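Local coordinates for protein-S-isoprenylcysteine O-methyltransferase (PDB 5V7P) that is an endoplasmic reticulum membrane enzyme that methylates the carboxyl group of C-terminal isoprenylated cysteines, using S-adenosyl-L-methionine as methyl donor, at residues 100-112 against 116-128. Numbering follows the deposited sequence.
Sequences ALFHYSEFLAIAI and KQVSTDSFVINHS. With MPG ([(Z)-octadec-9-enyl] (2R)-2,3-bis(oxidanyl)propanoate), chain B.
Phe107 turns CG away from its backbone N (chi1 180°), while Phe123 carries CG beside its own N and opposite the carbonyl carbon (chi1 -70°); these settings bring the two rings together as an offset stack. Their centroids lie 4.2 Å apart with planes inclined by 15°, and the displacement places Phe107 CD2 over a face of the Phe123 ring, near its rim. Phe107 CB also sits over that ring, 3.8 Å from its centroid, a CH-pi contact. Farther out on the Phe107 ring, CZ meets Val118 CG2 at 3.4 Å, and CE2 has the carbonyl O of Ser119 at the ring edge. Tyr104 CD1 approaches the edge of Phe123 at CE1. The pairing folds the connection between helices 90-113 and 129-148, including the 3-10 turn 120-123, back along the first of these membrane helices; side chains from helices 4-29 and 59-84 also pack against the aromatic cluster. One hydrogen bond crosses the contact: His103 ND1 donates to Phe123 O at 3.0 Å, moderately bent, with the acceptor slightly out of the imidazole plane. Phe102 CD2 lies over one face of the His103 ring, above its centre, and Val124 O is in plane at its edge near CE1. Ser119, just before the turn, donates its N-H to Ser122 OG (3.3 Å, nearly straight). Val124 directs its two methyls to different neighbours: CG1 packs against Glu106 CG, whereas CG2 lies 3.7 Å from C15 of the lipid MPG, whose pocket Val124 and Asn126 help to line. The Glu106 carboxylate extends beyond this packing to salt bridges with Lys174 and Arg173 and a hydrogen bond with His186.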
loop_
_atom_site.group_PDB
_atom_site.type_symbol
_atom_site.label_atom_id
_atom_site.label_comp_id
_atom_site.label_asym_id
_atom_site.label_seq_id
_atom_site.Cartn_x
_atom_site.Cartn_y
_atom_site.Cartn_z
ATOM N N ALA A 100 0.187 12.494 5.248
ATOM C CA ALA A 100 -0.685 12.137 6.361
ATOM C C ALA A 100 -2.124 11.963 5.900
ATOM O O ALA A 100 -2.809 11.022 6.318
ATOM C CB ALA A 100 -0.596 13.200 7.455
ATOM N N LEU A 101 -2.605 12.861 5.038
ATOM C CA LEU A 101 -3.979 12.752 4.557
ATOM C C LEU A 101 -4.170 11.499 3.713
ATOM O O LEU A 101 -5.218 10.847 3.792
ATOM C CB LEU A 101 -4.362 14.000 3.760
ATOM C CG LEU A 101 -4.732 15.252 4.562
ATOM C CD1 LEU A 101 -5.063 16.404 3.622
ATOM C CD2 LEU A 101 -5.906 14.992 5.505
ATOM N N PHE A 102 -3.174 11.143 2.903
ATOM C CA PHE A 102 -3.287 9.941 2.086
ATOM C C PHE A 102 -3.521 8.713 2.955
ATOM O O PHE A 102 -4.477 7.959 2.743
ATOM C CB PHE A 102 -2.032 9.751 1.237
ATOM C CG PHE A 102 -2.006 8.446 0.494
ATOM C CD1 PHE A 102 -2.583 8.340 -0.760
ATOM C CD2 PHE A 102 -1.421 7.322 1.057
ATOM C CE1 PHE A 102 -2.569 7.141 -1.444
ATOM C CE2 PHE A 102 -1.405 6.119 0.377
ATOM C CZ PHE A 102 -1.981 6.028 -0.875
ATOM N N HIS A 103 -2.655 8.499 3.946
ATOM C CA HIS A 103 -2.716 7.269 4.727
ATOM C C HIS A 103 -3.971 7.215 5.589
ATOM O O HIS A 103 -4.566 6.144 5.755
ATOM C CB HIS A 103 -1.458 7.134 5.584
ATOM C CG HIS A 103 -0.222 6.833 4.793
ATOM N ND1 HIS A 103 0.012 5.600 4.222
ATOM C CD2 HIS A 103 0.842 7.606 4.470
ATOM C CE1 HIS A 103 1.169 5.627 3.583
ATOM N NE2 HIS A 103 1.692 6.832 3.719
ATOM N N TYR A 104 -4.400 8.351 6.144
ATOM C CA TYR A 104 -5.599 8.336 6.974
ATOM C C TYR A 104 -6.853 8.158 6.128
ATOM O O TYR A 104 -7.681 7.282 6.404
ATOM C CB TYR A 104 -5.717 9.611 7.805
ATOM C CG TYR A 104 -7.055 9.655 8.500
ATOM C CD1 TYR A 104 -7.350 8.759 9.518
ATOM C CD2 TYR A 104 -8.038 10.551 8.109
ATOM C CE1 TYR A 104 -8.574 8.771 10.142
ATOM C CE2 TYR A 104 -9.268 10.571 8.732
ATOM C CZ TYR A 104 -9.528 9.676 9.748
ATOM O OH TYR A 104 -10.747 9.679 10.374
ATOM N N SER A 105 -7.023 9.000 5.105
ATOM C CA SER A 105 -8.190 8.878 4.240
ATOM C C SER A 105 -8.283 7.489 3.626
ATOM O O SER A 105 -9.384 7.014 3.325
ATOM C CB SER A 105 -8.142 9.945 3.146
ATOM O OG SER A 105 -6.968 9.815 2.363
ATOM N N GLU A 106 -7.140 6.825 3.435
ATOM C CA GLU A 106 -7.153 5.445 2.963
ATOM C C GLU A 106 -7.830 4.528 3.976
ATOM O O GLU A 106 -8.614 3.647 3.604
ATOM C CB GLU A 106 -5.723 4.979 2.692
ATOM C CG GLU A 106 -5.628 3.693 1.900
ATOM C CD GLU A 106 -5.877 3.893 0.420
ATOM O OE1 GLU A 106 -6.079 2.884 -0.289
ATOM O OE2 GLU A 106 -5.863 5.054 -0.043
ATOM N N PHE A 107 -7.534 4.720 5.264
ATOM C CA PHE A 107 -8.208 3.956 6.307
ATOM C C PHE A 107 -9.694 4.284 6.350
ATOM O O PHE A 107 -10.535 3.383 6.448
ATOM C CB PHE A 107 -7.562 4.244 7.664
ATOM C CG PHE A 107 -8.193 3.504 8.811
ATOM C CD1 PHE A 107 -9.325 4.002 9.439
ATOM C CD2 PHE A 107 -7.649 2.317 9.270
ATOM C CE1 PHE A 107 -9.906 3.323 10.494
ATOM C CE2 PHE A 107 -8.225 1.638 10.326
ATOM C CZ PHE A 107 -9.354 2.143 10.938
ATOM N N LEU A 108 -10.036 5.571 6.284
ATOM C CA LEU A 108 -11.436 5.966 6.382
ATOM C C LEU A 108 -12.244 5.419 5.214
ATOM O O LEU A 108 -13.385 4.978 5.391
ATOM C CB LEU A 108 -11.538 7.490 6.448
ATOM C CG LEU A 108 -12.882 8.098 6.855
ATOM C CD1 LEU A 108 -13.331 7.597 8.218
ATOM C CD2 LEU A 108 -12.780 9.618 6.862
ATOM N N ALA A 109 -11.665 5.431 4.011
ATOM C CA ALA A 109 -12.361 4.887 2.849
ATOM C C ALA A 109 -12.720 3.421 3.064
ATOM O O ALA A 109 -13.854 3.003 2.805
ATOM C CB ALA A 109 -11.500 5.059 1.597
ATOM N N ILE A 110 -11.764 2.622 3.544
ATOM C CA ILE A 110 -12.038 1.210 3.794
ATOM C C ILE A 110 -13.064 1.054 4.908
ATOM O O ILE A 110 -13.944 0.186 4.845
ATOM C CB ILE A 110 -10.731 0.461 4.118
ATOM C CG1 ILE A 110 -9.770 0.499 2.924
ATOM C CG2 ILE A 110 -11.009 -0.980 4.536
ATOM C CD1 ILE A 110 -10.336 -0.044 1.618
ATOM N N ALA A 111 -12.968 1.881 5.949
ATOM C CA ALA A 111 -13.941 1.808 7.031
ATOM C C ALA A 111 -15.345 2.113 6.525
ATOM O O ALA A 111 -16.316 1.460 6.928
ATOM C CB ALA A 111 -13.549 2.770 8.149
ATOM N N ILE A 112 -15.474 3.102 5.638
ATOM C CA ILE A 112 -16.774 3.420 5.055
ATOM C C ILE A 112 -17.227 2.299 4.131
ATOM O O ILE A 112 -18.370 1.832 4.205
ATOM C CB ILE A 112 -16.709 4.763 4.304
ATOM C CG1 ILE A 112 -16.452 5.910 5.283
ATOM C CG2 ILE A 112 -18.002 5.012 3.515
ATOM C CD1 ILE A 112 -16.112 7.226 4.601
ATOM N N LYS A 116 -15.958 -4.687 7.402
ATOM C CA LYS A 116 -15.721 -6.031 7.921
ATOM C C LYS A 116 -14.234 -6.302 8.117
ATOM O O LYS A 116 -13.838 -6.913 9.116
ATOM C CB LYS A 116 -16.339 -7.068 6.984
ATOM C CG LYS A 116 -17.858 -7.054 6.979
ATOM C CD LYS A 116 -18.428 -8.049 5.983
ATOM C CE LYS A 116 -19.948 -7.983 5.946
ATOM N NZ LYS A 116 -20.526 -8.911 4.935
ATOM N N GLN A 117 -13.397 -5.863 7.178
ATOM C CA GLN A 117 -11.959 -6.077 7.297
ATOM C C GLN A 117 -11.209 -4.754 7.357
ATOM O O GLN A 117 -10.425 -4.433 6.458
ATOM C CB GLN A 117 -11.435 -6.926 6.135
ATOM C CG GLN A 117 -9.971 -7.336 6.296
ATOM C CD GLN A 117 -9.488 -8.251 5.189
ATOM O OE1 GLN A 117 -10.280 -8.786 4.416
ATOM N NE2 GLN A 117 -8.174 -8.428 5.105
ATOM N N VAL A 118 -11.442 -3.980 8.413
ATOM C CA VAL A 118 -10.660 -2.786 8.696
ATOM C C VAL A 118 -9.638 -3.143 9.763
ATOM O O VAL A 118 -9.992 -3.679 10.821
ATOM C CB VAL A 118 -11.558 -1.615 9.137
ATOM C CG1 VAL A 118 -12.210 -1.879 10.493
ATOM C CG2 VAL A 118 -10.769 -0.318 9.157
ATOM N N SER A 119 -8.367 -2.875 9.477
ATOM C CA SER A 119 -7.281 -3.162 10.401
ATOM C C SER A 119 -6.242 -2.055 10.286
ATOM O O SER A 119 -6.379 -1.126 9.482
ATOM C CB SER A 119 -6.659 -4.535 10.113
ATOM O OG SER A 119 -6.093 -4.571 8.814
ATOM N N THR A 120 -5.191 -2.154 11.102
ATOM C CA THR A 120 -4.085 -1.214 10.992
ATOM C C THR A 120 -3.426 -1.282 9.622
ATOM O O THR A 120 -2.758 -0.323 9.217
ATOM C CB THR A 120 -3.048 -1.485 12.083
ATOM O OG1 THR A 120 -2.561 -2.827 11.964
ATOM C CG2 THR A 120 -3.665 -1.288 13.462
ATOM N N ASP A 121 -3.599 -2.392 8.901
ATOM C CA ASP A 121 -3.108 -2.489 7.533
ATOM C C ASP A 121 -3.851 -1.547 6.595
ATOM O O ASP A 121 -3.317 -1.194 5.538
ATOM C CB ASP A 121 -3.239 -3.927 7.033
ATOM C CG ASP A 121 -2.595 -4.930 7.969
ATOM O OD1 ASP A 121 -1.461 -4.675 8.424
ATOM O OD2 ASP A 121 -3.228 -5.967 8.258
ATOM N N SER A 122 -5.066 -1.132 6.959
ATOM C CA SER A 122 -5.836 -0.226 6.118
ATOM C C SER A 122 -5.211 1.161 6.038
ATOM O O SER A 122 -5.519 1.910 5.104
ATOM C CB SER A 122 -7.270 -0.132 6.635
ATOM O OG SER A 122 -7.897 -1.402 6.615
ATOM N N PHE A 123 -4.350 1.526 6.993
ATOM C CA PHE A 123 -3.548 2.737 6.855
ATOM C C PHE A 123 -2.484 2.602 5.774
ATOM O O PHE A 123 -1.797 3.587 5.477
ATOM C CB PHE A 123 -2.885 3.091 8.186
ATOM C CG PHE A 123 -3.847 3.569 9.235
ATOM C CD1 PHE A 123 -4.397 4.837 9.160
ATOM C CD2 PHE A 123 -4.194 2.758 10.302
ATOM C CE1 PHE A 123 -5.277 5.283 10.123
ATOM C CE2 PHE A 123 -5.076 3.202 11.270
ATOM C CZ PHE A 123 -5.617 4.466 11.179
ATOM N N VAL A 124 -2.319 1.405 5.210
ATOM C CA VAL A 124 -1.484 1.147 4.038
ATOM C C VAL A 124 -0.074 1.702 4.222
ATOM O O VAL A 124 0.546 2.188 3.270
ATOM C CB VAL A 124 -2.157 1.701 2.761
ATOM C CG1 VAL A 124 -2.039 3.230 2.609
ATOM C CG2 VAL A 124 -1.629 0.991 1.530
ATOM N N ILE A 125 0.463 1.588 5.433
ATOM C CA ILE A 125 1.811 2.061 5.732
ATOM C C ILE A 125 2.796 0.905 5.585
ATOM O O ILE A 125 2.609 -0.167 6.171
ATOM C CB ILE A 125 1.883 2.673 7.143
ATOM C CG1 ILE A 125 0.784 3.728 7.323
ATOM C CG2 ILE A 125 3.260 3.293 7.375
ATOM C CD1 ILE A 125 0.721 4.351 8.710
ATOM N N ASN A 126 3.838 1.124 4.789
ATOM C CA ASN A 126 4.970 0.212 4.656
ATOM C C ASN A 126 6.168 0.917 5.273
ATOM O O ASN A 126 6.525 2.005 4.811
ATOM C CB ASN A 126 5.227 -0.125 3.186
ATOM C CG ASN A 126 5.161 -1.609 2.895
ATOM O OD1 ASN A 126 4.895 -2.421 3.778
ATOM N ND2 ASN A 126 5.394 -1.970 1.639
ATOM N N HIS A 127 6.809 0.336 6.297
ATOM C CA HIS A 127 6.770 -1.057 6.762
ATOM C C HIS A 127 7.151 -2.036 5.644
ATOM O O HIS A 127 6.576 -3.118 5.525
ATOM C CB HIS A 127 5.423 -1.437 7.405
ATOM C CG HIS A 127 5.132 -0.710 8.679
ATOM N ND1 HIS A 127 5.222 0.660 8.797
ATOM C CD2 HIS A 127 4.746 -1.167 9.893
ATOM C CE1 HIS A 127 4.915 1.017 10.031
ATOM N NE2 HIS A 127 4.623 -0.073 10.717
ATOM N N SER A 128 8.169 -1.650 4.867
ATOM C CA SER A 128 8.891 -2.540 3.962
ATOM C C SER A 128 10.282 -1.926 3.830
ATOM O O SER A 128 10.381 -0.742 3.478
ATOM C CB SER A 128 8.241 -2.683 2.589
ATOM O OG SER A 128 9.109 -3.339 1.683
HETATM C C2 MPG B . 8.373 5.152 -2.840
HETATM C C3 MPG B . 7.654 5.423 -4.156
HETATM C C4 MPG B . 6.600 4.357 -4.442
HETATM C C5 MPG B . 5.738 4.815 -5.597
HETATM C C6 MPG B . 4.794 3.689 -5.985
HETATM C C7 MPG B . 3.792 3.351 -4.885
HETATM C C8 MPG B . 3.594 1.846 -4.915
HETATM C C9 MPG B . 2.325 1.498 -4.142
HETATM C C10 MPG B . 2.324 0.834 -3.009
HETATM C C11 MPG B . 3.595 0.325 -2.328
HETATM C C12 MPG B . 3.377 0.292 -0.823
HETATM C C13 MPG B . 2.382 -0.801 -0.450
HETATM C C14 MPG B . 1.807 -0.469 0.919
HETATM C C15 MPG B . 1.000 -1.652 1.449
HETATM C C16 MPG B . 1.457 -2.015 2.860
HETATM O O1 MPG B . 7.357 6.563 -1.224
HETATM C C1 MPG B . 7.430 5.237 -1.641
HETATM C CXD MPG B . 5.835 8.467 -0.633
HETATM O O2 MPG B . 5.354 9.485 -1.463
HETATM C C21 MPG B . 7.094 8.965 0.094
HETATM O O3 MPG B . 7.517 10.179 -0.457
HETATM O O4 MPG B . 5.408 6.873 -2.313
HETATM C CX3 MPG B . 6.161 7.238 -1.473
#